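Local coordinates for A rubisco-like protein (Burkholderia fungorum, PDB 3NWR), which is of uncertain physiological function but, as a rubisco-like protein with a TIM-barrel catalytic domain, probably performs enolate chemistry related to that of rubisco, at residues R220-R223 / P229-V232; R245-V250 / R275-V280; Q359-V364 / P419-A424; A401-Q406 / P412-H417. All coordinates share one frame; numbering follows the deposited sequence.

Contact 1: R220-R223 / P229-V232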
loop_
_atom_site.group_PDB
_atom_site.type_symbol
_atom_site.label_atom_id
_atom_site.label_comp_id
_atom_site.label_asym_id
_atom_site.label_seq_id
_atom_site.Cartn_x
_atom_site.Cartn_y
_atom_site.Cartn_z
ATOM N N ARG A 220 10.982 -25.798 21.098
ATOM C CA ARG A 220 10.718 -27.239 21.132
ATOM C C ARG A 220 11.095 -27.823 22.491
ATOM O O ARG A 220 10.331 -28.583 23.089
ATOM C CB ARG A 220 11.477 -27.964 20.008
ATOM C CG ARG A 220 10.984 -27.635 18.584
ATOM C CD ARG A 220 11.637 -28.517 17.493
ATOM N NE ARG A 220 13.099 -28.500 17.539
ATOM C CZ ARG A 220 13.887 -27.774 16.744
ATOM N NH1 ARG A 220 13.374 -26.994 15.800
ATOM N NH2 ARG A 220 15.207 -27.844 16.881
ATOM N N ARG A 221 12.266 -27.453 22.989
ATOM C CA ARG A 221 12.704 -27.949 24.285
ATOM C C ARG A 221 11.791 -27.446 25.401
ATOM O O ARG A 221 11.513 -28.167 26.359
ATOM C CB ARG A 221 14.146 -27.556 24.574
ATOM C CG ARG A 221 14.626 -28.157 25.880
ATOM C CD ARG A 221 15.990 -27.661 26.315
ATOM N NE ARG A 221 16.146 -27.791 27.763
ATOM C CZ ARG A 221 17.231 -27.424 28.431
ATOM N NH1 ARG A 221 18.265 -26.911 27.780
ATOM N NH2 ARG A 221 17.281 -27.569 29.744
ATOM N N TYR A 222 11.317 -26.210 25.283
ATOM C CA TYR A 222 10.404 -25.691 26.288
ATOM C C TYR A 222 9.094 -26.484 26.306
ATOM O O TYR A 222 8.570 -26.787 27.374
ATOM C CB TYR A 222 10.128 -24.191 26.109
ATOM C CG TYR A 222 9.068 -23.690 27.062
ATOM C CD1 TYR A 222 9.355 -23.475 28.408
ATOM C CD2 TYR A 222 7.769 -23.461 26.623
ATOM C CE1 TYR A 222 8.382 -23.030 29.278
ATOM C CE2 TYR A 222 6.792 -23.018 27.487
ATOM C CZ TYR A 222 7.101 -22.800 28.813
ATOM O OH TYR A 222 6.125 -22.361 29.681
ATOM N N ARG A 223 8.567 -26.817 25.129
ATOM C CA ARG A 223 7.346 -27.617 25.052
ATOM C C ARG A 223 7.562 -28.973 25.716
ATOM O O ARG A 223 6.718 -29.440 26.482
ATOM C CB ARG A 223 6.911 -27.829 23.599
ATOM C CG ARG A 223 5.508 -28.422 23.445
ATOM C CD ARG A 223 5.449 -29.477 22.328
ATOM N NE ARG A 223 6.461 -29.260 21.303
ATOM C CZ ARG A 223 7.439 -30.115 21.012
ATOM N NH1 ARG A 223 7.556 -31.267 21.666
ATOM N NH2 ARG A 223 8.306 -29.809 20.067
ATOM N N PRO A 229 2.834 -25.520 24.500
ATOM C CA PRO A 229 3.294 -24.991 23.210
ATOM C C PRO A 229 3.331 -23.464 23.270
ATOM O O PRO A 229 2.489 -22.862 23.945
ATOM C CB PRO A 229 2.210 -25.443 22.225
ATOM C CG PRO A 229 1.193 -26.220 23.013
ATOM C CD PRO A 229 1.430 -25.962 24.464
ATOM N N VAL A 230 4.312 -22.857 22.610
ATOM C CA VAL A 230 4.360 -21.403 22.449
ATOM C C VAL A 230 4.483 -21.105 20.961
ATOM O O VAL A 230 5.381 -21.613 20.290
ATOM C CB VAL A 230 5.542 -20.768 23.200
ATOM C CG1 VAL A 230 5.596 -19.260 22.953
ATOM C CG2 VAL A 230 5.434 -21.048 24.696
ATOM N N MET A 231 3.559 -20.301 20.450
ATOM C CA MET A 231 3.549 -19.930 19.041
ATOM C C MET A 231 4.477 -18.746 18.790
ATOM O O MET A 231 4.336 -17.690 19.410
ATOM C CB MET A 231 2.128 -19.572 18.609
ATOM C CG MET A 231 2.039 -19.022 17.188
ATOM S SD MET A 231 0.348 -18.757 16.629
ATOM C CE MET A 231 -0.269 -20.449 16.577
ATOM N N VAL A 232 5.430 -18.920 17.877
ATOM C CA VAL A 232 6.329 -17.840 17.514
ATOM C C VAL A 232 6.004 -17.377 16.102
ATOM O O VAL A 232 6.044 -18.164 15.143
ATOM C CB VAL A 232 7.815 -18.262 17.591
ATOM C CG1 VAL A 232 8.725 -17.102 17.134
ATOM C CG2 VAL A 232 8.174 -18.692 19.013
#
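The phenolic OH of Tyr222 is hydrogen-bonded to NH1 of Arg228, while the ring behind it rests on Val230. This contact closes a helix-to-strand return of the TIM barrel: the chain leaves helix 208-226, turns, and runs through 229-232 into strand 233-235. Tyr222 bridges the turn. With its CG anti to the backbone N (chi1 174°), the ring is directed toward the incoming chain, and the two side chains cross at about a right angle. Tyr222 CE2 lies 3.7 Å from Val230 CG2. CD2 of Tyr222 is little farther from the same CG2, so a single methyl branch meets the CD2-CE2 bond of the ring obliquely. A tyrosine suits this place because its aromatic body packs against buried valine while the hydroxyl reaches a polar partner. Cys187 of helix 176-189 touches both side chains, and Ile194 adds to the apolar surroundings of Val230. Nearer the surface, Pro229 turns its ring from the helix and offers backbone instead; it thus meets only the aliphatic part of an exposed arginine. The Arg223 chain is bent at its second and third torsions, its guanidinium lying over Arg220 O, and its CG stands 4.1 Å from Pro229 N.

Contact 2: R245-V250 / R275-V280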
loop_
_atom_site.group_PDB
_atom_site.type_symbol
_atom_site.label_atom_id
_atom_site.label_comp_id
_atom_site.label_asym_id
_atom_site.label_seq_id
_atom_site.Cartn_x
_atom_site.Cartn_y
_atom_site.Cartn_z
ATOM N N ARG A 245 10.416 -19.767 0.711
ATOM C CA ARG A 245 11.532 -20.527 1.277
ATOM C C ARG A 245 11.567 -20.372 2.795
ATOM O O ARG A 245 11.788 -21.347 3.514
ATOM C CB ARG A 245 12.869 -20.103 0.659
ATOM C CG ARG A 245 12.998 -20.491 -0.808
ATOM C CD ARG A 245 14.409 -20.267 -1.345
ATOM N NE ARG A 245 14.836 -18.869 -1.304
ATOM C CZ ARG A 245 14.641 -17.984 -2.282
ATOM N NH1 ARG A 245 14.007 -18.333 -3.396
ATOM N NH2 ARG A 245 15.083 -16.740 -2.145
ATOM N N HIS A 246 11.359 -19.152 3.285
ATOM C CA HIS A 246 11.362 -18.918 4.726
ATOM C C HIS A 246 10.244 -19.704 5.409
ATOM O O HIS A 246 10.439 -20.269 6.478
ATOM C CB HIS A 246 11.165 -17.437 5.068
ATOM C CG HIS A 246 12.199 -16.514 4.498
ATOM N ND1 HIS A 246 13.489 -16.908 4.197
ATOM C CD2 HIS A 246 12.129 -15.194 4.204
ATOM C CE1 HIS A 246 14.161 -15.871 3.727
ATOM N NE2 HIS A 246 13.360 -14.818 3.724
ATOM N N ALA A 247 9.067 -19.717 4.797
ATOM C CA ALA A 247 7.927 -20.410 5.387
ATOM C C ALA A 247 8.161 -21.920 5.430
ATOM O O ALA A 247 7.785 -22.589 6.405
ATOM C CB ALA A 247 6.639 -20.069 4.621
ATOM N N GLU A 248 8.787 -22.455 4.385
ATOM C CA GLU A 248 9.140 -23.873 4.362
ATOM C C GLU A 248 10.091 -24.201 5.507
ATOM O O GLU A 248 9.932 -25.218 6.185
ATOM C CB GLU A 248 9.789 -24.252 3.031
ATOM C CG GLU A 248 8.861 -24.211 1.836
ATOM C CD GLU A 248 9.585 -24.596 0.559
ATOM O OE1 GLU A 248 10.554 -25.386 0.648
ATOM O OE2 GLU A 248 9.192 -24.112 -0.522
ATOM N N LEU A 249 11.075 -23.339 5.735
ATOM C CA LEU A 249 12.021 -23.551 6.835
ATOM C C LEU A 249 11.320 -23.514 8.192
ATOM O O LEU A 249 11.559 -24.362 9.047
ATOM C CB LEU A 249 13.151 -22.519 6.808
ATOM C CG LEU A 249 14.093 -22.597 8.013
ATOM C CD1 LEU A 249 14.871 -23.923 8.002
ATOM C CD2 LEU A 249 15.040 -21.412 8.059
ATOM N N VAL A 250 10.451 -22.524 8.397
ATOM C CA VAL A 250 9.733 -22.432 9.662
ATOM C C VAL A 250 8.969 -23.727 9.911
ATOM O O VAL A 250 8.997 -24.264 11.022
ATOM C CB VAL A 250 8.797 -21.194 9.716
ATOM C CG1 VAL A 250 7.909 -21.231 10.965
ATOM C CG2 VAL A 250 9.622 -19.914 9.716
ATOM N N ARG A 275 -1.514 -20.003 -0.232
ATOM C CA ARG A 275 -1.800 -21.284 -0.866
ATOM C C ARG A 275 -0.717 -22.332 -0.627
ATOM O O ARG A 275 -0.980 -23.529 -0.723
ATOM C CB ARG A 275 -2.028 -21.110 -2.366
ATOM C CG ARG A 275 -3.365 -20.496 -2.728
ATOM C CD ARG A 275 -3.687 -20.773 -4.195
ATOM N NE ARG A 275 -2.587 -20.339 -5.045
ATOM C CZ ARG A 275 -2.428 -19.088 -5.459
ATOM N NH1 ARG A 275 -3.311 -18.158 -5.112
ATOM N NH2 ARG A 275 -1.390 -18.771 -6.217
ATOM N N THR A 276 0.498 -21.896 -0.323
ATOM C CA THR A 276 1.600 -22.850 -0.186
ATOM C C THR A 276 2.083 -23.095 1.250
ATOM O O THR A 276 2.877 -24.010 1.478
ATOM C CB THR A 276 2.787 -22.499 -1.118
ATOM O OG1 THR A 276 3.209 -21.152 -0.879
ATOM C CG2 THR A 276 2.367 -22.634 -2.571
ATOM N N THR A 277 1.623 -22.305 2.217
ATOM C CA THR A 277 1.979 -22.597 3.606
ATOM C C THR A 277 0.795 -23.034 4.459
ATOM O O THR A 277 -0.278 -22.423 4.419
ATOM C CB THR A 277 2.708 -21.444 4.315
ATOM O OG1 THR A 277 3.117 -21.886 5.620
ATOM C CG2 THR A 277 1.799 -20.254 4.472
ATOM N N PRO A 278 0.998 -24.099 5.244
ATOM C CA PRO A 278 -0.041 -24.585 6.158
ATOM C C PRO A 278 0.015 -23.913 7.525
ATOM O O PRO A 278 -0.741 -24.301 8.418
ATOM C CB PRO A 278 0.303 -26.070 6.291
ATOM C CG PRO A 278 1.787 -26.106 6.159
ATOM C CD PRO A 278 2.141 -25.025 5.158
ATOM N N LEU A 279 0.895 -22.928 7.683
ATOM C CA LEU A 279 1.090 -22.258 8.963
ATOM C C LEU A 279 0.044 -21.169 9.186
ATOM O O LEU A 279 -0.656 -20.764 8.261
ATOM C CB LEU A 279 2.496 -21.652 9.032
ATOM C CG LEU A 279 3.630 -22.642 8.759
ATOM C CD1 LEU A 279 4.959 -21.932 8.617
ATOM C CD2 LEU A 279 3.675 -23.673 9.880
ATOM N N VAL A 280 -0.065 -20.722 10.429
ATOM C CA VAL A 280 -0.860 -19.538 10.754
ATOM C C VAL A 280 -0.209 -18.317 10.112
ATOM O O VAL A 280 0.999 -18.133 10.207
ATOM C CB VAL A 280 -0.922 -19.345 12.275
ATOM C CG1 VAL A 280 -1.661 -18.049 12.630
ATOM C CG2 VAL A 280 -1.604 -20.539 12.928
HETATM O O HOH W 1 5.404 -23.738 5.471
#
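An ST turn sets the loop between helix 267-276 and strand 280-284, and the residues that form it, Thr277 and Leu279, are those that pack on helix 240-252. Thr277 OG1 accepts from Leu279 N at 3.2 Å with an N-H...O angle of 163°, a nearly straight bond. OG1 can do so because it stands anti to its own backbone N, on the carbonyl side (chi1 -175°), facing the chain that follows. The same oxygen has a second partner: a water 2.9 Å from Thr277 OG1 also gives a weak hydrogen bond to Ala247 O, 2.8 Å away, linking loop and helix. Threonine fits here by offering a polar oxygen to turn and water, and carbon to the helix, where Thr277 CB is 4.2 Å from CB of Ala247. The small alanine lets the loop come close.

Leu279 supplies the apolar half. Leu279 CD1 lies 3.8 Å from Val250 CG1, the leucine and valine side chains crossing obliquely, and has Ala247 O as a van der Waals neighbour at 3.6 Å. Both of these branched residues also rest on Val258 of strand 257-261. Just before the loop, near the end of helix 267-276, Arg275 forms salt bridges with Asp239 and Asp241 of the second subunit. Outer helix, inner strand and the loop entering the next strand thus join in layers, the construction of a TIM barrel wall.

Contact 3: Q359-V364 / P419-A424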
loop_
_atom_site.group_PDB
_atom_site.type_symbol
_atom_site.label_atom_id
_atom_site.label_comp_id
_atom_site.label_asym_id
_atom_site.label_seq_id
_atom_site.Cartn_x
_atom_site.Cartn_y
_atom_site.Cartn_z
ATOM N N GLN A 359 -0.642 -2.282 26.447
ATOM C CA GLN A 359 -1.573 -3.237 27.028
ATOM C C GLN A 359 -1.012 -3.866 28.295
ATOM O O GLN A 359 0.168 -4.207 28.374
ATOM C CB GLN A 359 -1.939 -4.317 26.014
ATOM C CG GLN A 359 -2.624 -3.749 24.771
ATOM C CD GLN A 359 -3.839 -2.909 25.125
ATOM O OE1 GLN A 359 -4.832 -3.428 25.640
ATOM N NE2 GLN A 359 -3.773 -1.611 24.836
ATOM N N TRP A 360 -1.874 -4.023 29.289
ATOM C CA TRP A 360 -1.466 -4.597 30.561
ATOM C C TRP A 360 -2.721 -4.975 31.344
ATOM O O TRP A 360 -3.831 -4.907 30.810
ATOM C CB TRP A 360 -0.585 -3.603 31.335
ATOM C CG TRP A 360 -1.304 -2.374 31.810
ATOM C CD1 TRP A 360 -1.780 -1.346 31.044
ATOM C CD2 TRP A 360 -1.608 -2.036 33.170
ATOM N NE1 TRP A 360 -2.367 -0.390 31.846
ATOM C CE2 TRP A 360 -2.282 -0.798 33.152
ATOM C CE3 TRP A 360 -1.386 -2.671 34.399
ATOM C CZ2 TRP A 360 -2.728 -0.178 34.318
ATOM C CZ3 TRP A 360 -1.840 -2.055 35.555
ATOM C CH2 TRP A 360 -2.500 -0.825 35.505
ATOM N N ALA A 361 -2.565 -5.387 32.598
ATOM C CA ALA A 361 -3.738 -5.773 33.385
ATOM C C ALA A 361 -4.840 -4.723 33.308
ATOM O O ALA A 361 -6.016 -5.055 33.187
ATOM C CB ALA A 361 -3.357 -6.026 34.837
ATOM N N GLY A 362 -4.446 -3.455 33.368
ATOM C CA GLY A 362 -5.396 -2.358 33.408
ATOM C C GLY A 362 -6.169 -2.058 32.132
ATOM O O GLY A 362 -7.037 -1.186 32.134
ATOM N N THR A 363 -5.855 -2.747 31.035
ATOM C CA THR A 363 -6.642 -2.587 29.812
ATOM C C THR A 363 -7.464 -3.833 29.489
ATOM O O THR A 363 -8.151 -3.898 28.468
ATOM C CB THR A 363 -5.757 -2.248 28.590
ATOM O OG1 THR A 363 -4.819 -3.316 28.371
ATOM C CG2 THR A 363 -4.994 -0.960 28.823
ATOM N N VAL A 364 -7.431 -4.815 30.383
ATOM C CA VAL A 364 -8.127 -6.071 30.143
ATOM C C VAL A 364 -9.654 -5.924 30.166
ATOM O O VAL A 364 -10.345 -6.446 29.301
ATOM C CB VAL A 364 -7.665 -7.137 31.146
ATOM C CG1 VAL A 364 -8.607 -8.342 31.145
ATOM C CG2 VAL A 364 -6.226 -7.549 30.829
ATOM N N PRO A 419 -1.761 -11.173 44.422
ATOM C CA PRO A 419 -0.626 -10.274 44.654
ATOM C C PRO A 419 -0.000 -9.718 43.379
ATOM O O PRO A 419 0.330 -8.534 43.327
ATOM C CB PRO A 419 0.377 -11.165 45.396
ATOM C CG PRO A 419 -0.453 -12.214 46.033
ATOM C CD PRO A 419 -1.573 -12.478 45.078
ATOM N N GLU A 420 0.158 -10.559 42.365
ATOM C CA GLU A 420 0.778 -10.119 41.123
ATOM C C GLU A 420 -0.049 -9.014 40.472
ATOM O O GLU A 420 0.486 -7.990 40.045
ATOM C CB GLU A 420 0.949 -11.303 40.170
ATOM C CG GLU A 420 2.034 -12.291 40.593
ATOM C CD GLU A 420 1.539 -13.369 41.552
ATOM O OE1 GLU A 420 0.385 -13.300 42.026
ATOM O OE2 GLU A 420 2.322 -14.302 41.829
ATOM N N LEU A 421 -1.356 -9.239 40.404
ATOM C CA LEU A 421 -2.295 -8.242 39.892
ATOM C C LEU A 421 -2.286 -6.955 40.725
ATOM O O LEU A 421 -2.213 -5.845 40.190
ATOM C CB LEU A 421 -3.706 -8.832 39.852
ATOM C CG LEU A 421 -4.821 -7.891 39.397
ATOM C CD1 LEU A 421 -4.529 -7.350 37.981
ATOM C CD2 LEU A 421 -6.156 -8.603 39.432
ATOM N N ARG A 422 -2.354 -7.105 42.045
ATOM C CA ARG A 422 -2.354 -5.947 42.938
ATOM C C ARG A 422 -1.096 -5.101 42.728
ATOM O O ARG A 422 -1.162 -3.870 42.620
ATOM C CB ARG A 422 -2.462 -6.409 44.395
ATOM C CG ARG A 422 -2.752 -5.287 45.384
ATOM C CD ARG A 422 -3.091 -5.856 46.757
ATOM N NE ARG A 422 -1.979 -6.606 47.341
ATOM C CZ ARG A 422 -1.972 -7.924 47.544
ATOM N NH1 ARG A 422 -3.021 -8.673 47.207
ATOM N NH2 ARG A 422 -0.907 -8.500 48.091
ATOM N N ARG A 423 0.050 -5.770 42.643
ATOM C CA ARG A 423 1.320 -5.086 42.411
ATOM C C ARG A 423 1.354 -4.376 41.055
ATOM O O ARG A 423 1.887 -3.283 40.925
ATOM C CB ARG A 423 2.479 -6.080 42.519
ATOM C CG ARG A 423 2.729 -6.589 43.923
ATOM C CD ARG A 423 3.376 -5.510 44.767
ATOM N NE ARG A 423 4.692 -5.137 44.250
ATOM C CZ ARG A 423 5.837 -5.651 44.686
ATOM N NH1 ARG A 423 5.831 -6.562 45.649
ATOM N NH2 ARG A 423 6.990 -5.252 44.161
ATOM N N ALA A 424 0.779 -5.008 40.037
ATOM C CA ALA A 424 0.717 -4.397 38.717
ATOM C C ALA A 424 -0.121 -3.123 38.745
ATOM O O ALA A 424 0.277 -2.091 38.202
ATOM C CB ALA A 424 0.142 -5.385 37.715
#
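Trp360 lays the six-membered end of its indole against the backbone of Ala424, CZ3 approaching the carbonyl O to 3.4 Å. The approach is oblique to the ring plane, and Ala424 CB stands 4.4 Å from the same CZ3, so the indole meets both the main chain and the small side chain of helix 419-427. The torsion at CA explains how the ring gets there: with CG between the backbone N and the carbonyl carbon (chi1 68°), the indole folds back over its own loop. Gly362 N lies 3.1 Å above the ring plane, over its centre. Having no side chain, Gly362 lets the broad indole settle this close to the main chain. Phe428, at the end of the modelled chain, also meets the Trp360 ring, their planes inclined at about 50°.

A second, purely aliphatic touch lies beside the first. Leu421 holds CG anti to its backbone N (chi1 177°), which, with chi2, brings CD1 to 3.6 Å from Ala361 CB. The longer leucine reaches across to the small methyl of Ala361. The alanine's turn is held by backbone bonds, Thr363 N to Trp360 O at 3.0 Å and Val364 N to Ala361 O at 3.1 Å, and it leads directly into helix 364-371. A bound glycerol, probably from the crystallisation liquor, lies about 3 Å from the Trp360 side chain. The 359-364 loop follows strand 352-355, and a loop leaving the C-terminal end of a parallel strand, here backed by the terminal helix, belongs to the side of a TIM barrel where active sites are found.

Contact 4: A401-Q406 / P412-H417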
loop_
_atom_site.group_PDB
_atom_site.type_symbol
_atom_site.label_atom_id
_atom_site.label_comp_id
_atom_site.label_asym_id
_atom_site.label_seq_id
_atom_site.Cartn_x
_atom_site.Cartn_y
_atom_site.Cartn_z
ATOM N N ALA A 401 -5.879 -10.787 35.679
ATOM C CA ALA A 401 -6.849 -9.820 35.175
ATOM C C ALA A 401 -7.896 -10.506 34.295
ATOM O O ALA A 401 -9.090 -10.244 34.414
ATOM C CB ALA A 401 -6.150 -8.702 34.408
ATOM N N TRP A 402 -7.445 -11.379 33.394
ATOM C CA TRP A 402 -8.384 -12.112 32.554
ATOM C C TRP A 402 -9.312 -13.022 33.364
ATOM O O TRP A 402 -10.516 -13.065 33.104
ATOM C CB TRP A 402 -7.648 -12.878 31.442
ATOM C CG TRP A 402 -7.271 -11.939 30.338
ATOM C CD1 TRP A 402 -6.021 -11.488 30.023
ATOM C CD2 TRP A 402 -8.172 -11.288 29.434
ATOM N NE1 TRP A 402 -6.088 -10.605 28.967
ATOM C CE2 TRP A 402 -7.395 -10.468 28.584
ATOM C CE3 TRP A 402 -9.559 -11.333 29.248
ATOM C CZ2 TRP A 402 -7.959 -9.686 27.581
ATOM C CZ3 TRP A 402 -10.122 -10.549 28.250
ATOM C CH2 TRP A 402 -9.318 -9.747 27.416
ATOM N N ALA A 403 -8.764 -13.726 34.349
ATOM C CA ALA A 403 -9.588 -14.554 35.229
ATOM C C ALA A 403 -10.669 -13.711 35.919
ATOM O O ALA A 403 -11.831 -14.117 36.007
ATOM C CB ALA A 403 -8.720 -15.260 36.247
ATOM N N ALA A 404 -10.282 -12.527 36.384
ATOM C CA ALA A 404 -11.221 -11.622 37.047
ATOM C C ALA A 404 -12.368 -11.212 36.133
ATOM O O ALA A 404 -13.543 -11.334 36.483
ATOM C CB ALA A 404 -10.489 -10.391 37.558
ATOM N N VAL A 405 -12.043 -10.722 34.941
ATOM C CA VAL A 405 -13.108 -10.205 34.083
ATOM C C VAL A 405 -14.028 -11.315 33.590
ATOM O O VAL A 405 -15.231 -11.115 33.433
ATOM C CB VAL A 405 -12.577 -9.333 32.914
ATOM C CG1 VAL A 405 -11.630 -8.275 33.454
ATOM C CG2 VAL A 405 -11.888 -10.189 31.848
ATOM N N GLN A 406 -13.466 -12.493 33.360
ATOM C CA GLN A 406 -14.268 -13.626 32.917
ATOM C C GLN A 406 -15.207 -14.111 34.023
ATOM O O GLN A 406 -16.299 -14.600 33.736
ATOM C CB GLN A 406 -13.366 -14.756 32.407
ATOM C CG GLN A 406 -12.618 -14.386 31.126
ATOM C CD GLN A 406 -11.674 -15.479 30.649
ATOM O OE1 GLN A 406 -10.502 -15.221 30.372
ATOM N NE2 GLN A 406 -12.181 -16.704 30.555
ATOM N N PRO A 412 -9.872 -4.374 40.927
ATOM C CA PRO A 412 -9.377 -3.986 42.259
ATOM C C PRO A 412 -9.964 -4.823 43.390
ATOM O O PRO A 412 -9.400 -4.818 44.479
ATOM C CB PRO A 412 -9.827 -2.527 42.400
ATOM C CG PRO A 412 -10.021 -2.058 40.968
ATOM C CD PRO A 412 -10.570 -3.265 40.255
ATOM N N VAL A 413 -11.077 -5.514 43.148
ATOM C CA VAL A 413 -11.596 -6.459 44.137
ATOM C C VAL A 413 -10.772 -7.753 44.089
ATOM O O VAL A 413 -10.293 -8.245 45.110
ATOM C CB VAL A 413 -13.088 -6.768 43.897
ATOM C CG1 VAL A 413 -13.564 -7.886 44.829
ATOM C CG2 VAL A 413 -13.935 -5.527 44.128
ATOM N N TYR A 414 -10.590 -8.291 42.887
ATOM C CA TYR A 414 -9.822 -9.526 42.717
ATOM C C TYR A 414 -8.378 -9.356 43.183
ATOM O O TYR A 414 -7.761 -10.296 43.689
ATOM C CB TYR A 414 -9.861 -9.940 41.250
ATOM C CG TYR A 414 -9.564 -11.392 40.970
ATOM C CD1 TYR A 414 -10.340 -12.398 41.531
ATOM C CD2 TYR A 414 -8.554 -11.756 40.081
ATOM C CE1 TYR A 414 -10.089 -13.736 41.248
ATOM C CE2 TYR A 414 -8.302 -13.094 39.788
ATOM C CZ TYR A 414 -9.074 -14.076 40.379
ATOM O OH TYR A 414 -8.839 -15.410 40.104
ATOM N N ALA A 415 -7.835 -8.157 43.004
ATOM C CA ALA A 415 -6.462 -7.855 43.401
ATOM C C ALA A 415 -6.218 -8.090 44.886
ATOM O O ALA A 415 -5.095 -8.345 45.307
ATOM C CB ALA A 415 -6.110 -6.408 43.040
ATOM N N GLU A 416 -7.277 -7.983 45.678
ATOM C CA GLU A 416 -7.161 -8.227 47.110
ATOM C C GLU A 416 -6.805 -9.687 47.379
ATOM O O GLU A 416 -6.263 -10.013 48.437
ATOM C CB GLU A 416 -8.462 -7.837 47.822
ATOM C CG GLU A 416 -8.718 -6.341 47.827
ATOM C CD GLU A 416 -7.624 -5.585 48.540
ATOM O OE1 GLU A 416 -7.431 -5.821 49.750
ATOM O OE2 GLU A 416 -6.945 -4.759 47.898
ATOM N N HIS A 417 -7.105 -10.548 46.406
ATOM C CA HIS A 417 -6.831 -11.986 46.480
ATOM C C HIS A 417 -5.537 -12.359 45.730
ATOM O O HIS A 417 -5.019 -13.466 45.882
ATOM C CB HIS A 417 -7.984 -12.788 45.848
ATOM C CG HIS A 417 -9.326 -12.568 46.483
ATOM N ND1 HIS A 417 -9.554 -12.744 47.832
ATOM C CD2 HIS A 417 -10.524 -12.244 45.940
ATOM C CE1 HIS A 417 -10.825 -12.501 48.098
ATOM N NE2 HIS A 417 -11.439 -12.199 46.968
#
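Nearly all the apolar contact is made by one aromatic ring, that of Tyr414, against two alanines of helix 391-407. Ala404 takes the inner part: its CB is 3.5 Å from CD2 of Tyr414, and its CA stands over one face of the ring, displaced toward the rim. The torsion of Tyr414 (CG anti to the backbone N, chi1 -159°) extends the ring from the short helix 411-414 so that it lies across helix 391-407, its hydroxyl end by Ala403. Ala403 CB approaches the ring obliquely and comes to 3.9 Å from OH of Tyr414. Alanine suits both positions, since a lone methyl allows a wide ring to lie close to the helix; the backbones come within 6.2 Å, measured from CA of Ala404 to CA of Tyr414.

Backbone hydrogen bonds shape each segment. Val405 N binds Ala401 O at 3.0 Å, one of the regular helical bonds of the turn carrying Ala403 and Ala404. Around the tyrosine the bonds span three residues: Glu416 N reaches Val413 O at 3.1 Å, and His417 N reaches Tyr414 O at 2.8 Å. Ala415 O also receives Arg422 NH1.

Neighbouring helices extend the packing: Leu421 of helix 419-427 touches Tyr414, and Leu411 touches Ala404. The chemistry implies that these C-terminal helices are joined here by dispersion and close fit of shape, without charge pairing between the two segments.

How the contacts relate
All four contacts lie in the TIM-barrel catalytic domain and form two groups. Contacts 1 and 2 have centres 18 Å apart and meet where Met231 CE packs 3.9 Å from Val280 CG2. Contacts 3 and 4, only 9 Å apart by their centres, interlock: Arg422 NH1 probably hydrogen-bonds to Ala415 O at 2.8 Å, and Val364 packs on Trp402. Contact 4 falls within the chain between the segments of contact 3. The groups stay separate, contacts 1 and 3 coming no closer than about 15 Å between nearest atoms. Contact 1 adjoins the chain before carboxylated Lys195, through Ile194; in rubisco relatives such a lysine belongs to the metal site.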